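PDB 2IY9: SUBA from Escherichia coli, which cleaves the endoplasmic reticulum chaperone BiP of the host as the serine protease subunit of an AB5 toxin. Local coordinates for residues Met93-Leu96 against Gly102-Gly105. Sequence-based numbering, arbitrary orientation.
Sequences MASL and GIYG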
# COMPACT_ATOMS: atom_id res chain seq x y z
N MET A 93 -1.82 -0.79 9.64
CA MET A 93 -1.84 -1.04 8.19
C MET A 93 -2.35 -2.43 7.86
O MET A 93 -3.24 -2.60 7.01
CB MET A 93 -0.46 -0.80 7.58
CG MET A 93 0.11 0.62 7.84
SD MET A 93 -0.96 1.94 7.24
CE MET A 93 -1.58 2.66 8.74
N ALA A 94 -1.80 -3.42 8.57
CA ALA A 94 -2.23 -4.81 8.47
C ALA A 94 -3.73 -4.92 8.71
O ALA A 94 -4.41 -5.64 7.98
CB ALA A 94 -1.48 -5.69 9.45
N SER A 95 -4.25 -4.18 9.69
CA SER A 95 -5.68 -4.25 9.99
C SER A 95 -6.51 -3.72 8.82
O SER A 95 -7.53 -4.33 8.47
CB SER A 95 -6.04 -3.57 11.32
OG SER A 95 -6.04 -2.15 11.26
N LEU A 96 -6.07 -2.62 8.20
CA LEU A 96 -6.80 -2.03 7.07
C LEU A 96 -6.86 -2.96 5.85
O LEU A 96 -7.87 -2.99 5.14
CB LEU A 96 -6.21 -0.67 6.68
CG LEU A 96 -6.35 0.44 7.73
CD1 LEU A 96 -5.59 1.67 7.26
CD2 LEU A 96 -7.84 0.78 8.04
N GLY A 102 -13.82 -6.42 13.96
CA GLY A 102 -13.44 -5.18 14.64
C GLY A 102 -13.22 -4.18 13.54
O GLY A 102 -14.17 -3.58 13.03
N ILE A 103 -11.97 -4.03 13.12
CA ILE A 103 -11.67 -3.32 11.88
C ILE A 103 -12.12 -4.18 10.68
O ILE A 103 -11.92 -5.39 10.67
CB ILE A 103 -10.16 -2.98 11.80
CG1 ILE A 103 -9.74 -2.08 12.97
CG2 ILE A 103 -9.78 -2.32 10.47
CD1 ILE A 103 -10.61 -0.82 13.13
N TYR A 104 -12.73 -3.53 9.69
CA TYR A 104 -13.14 -4.21 8.46
C TYR A 104 -12.02 -4.12 7.44
O TYR A 104 -11.86 -3.09 6.77
CB TYR A 104 -14.41 -3.59 7.88
CG TYR A 104 -15.65 -3.82 8.72
CD1 TYR A 104 -16.54 -4.86 8.43
CD2 TYR A 104 -15.94 -2.99 9.80
CE1 TYR A 104 -17.70 -5.07 9.21
CE2 TYR A 104 -17.09 -3.19 10.58
CZ TYR A 104 -17.95 -4.22 10.28
OH TYR A 104 -19.08 -4.40 11.07
N GLY A 105 -11.26 -5.20 7.31
CA GLY A 105 -10.21 -5.25 6.31
C GLY A 105 -10.81 -5.23 4.93
O GLY A 105 -11.92 -5.74 4.72
O HOH W 1 -10.15 -1.51 5.49
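I103 lays its CG2 methyl over S95, near the end of a helix of the subtilase (peptidase S8) fold; the same helix carries H89, assigned to the charge relay system. Helix 84-98 ends shortly after L96, and the chain folds back in the loop 102-105 against the last turns it has just left, before entering strand 111-116 of the parallel sheet. CG2 stands 3.6 Å from the carbonyl O of S95 and 3.8 Å from its OG, so one methyl covers the backbone and the side chain of the same residue. It is aimed there because CG2 lies anti to the backbone N of I103, while CG1 (chi1 -61°) sits beside that N and passes 4.1 Å from S95 OG. The S95 hydroxyl is turned between its own N and carbonyl carbon (chi1 75°), where it hydrogen-bonds back to A92 O in the preceding turn and also to L259 N of strand 256-259. That strand covers S95 and I103 together, through F258 for the serine and T257 and L259 for the isoleucine. L96 meets I103 more loosely, CD2 to CG2 at 4.4 Å, and its side chain packs on E273 and A276 of helix 271-288, about 7 Å from the side chain of S272, assigned to the same relay. Further along the loop, G105 brings its bare CA against two helix carbonyls, 3.6 Å from S95 O and 3.5 Å from L96 O, both CA-H...O contacts, the second straighter, with 140° at the hydrogen. Backbone hydrogen bonds of L96 with V106 and of G105 with S99 hold the returning chain. Between the carbonyls of L96 and Y104 a single water donates to both, 2.7 Å from each O.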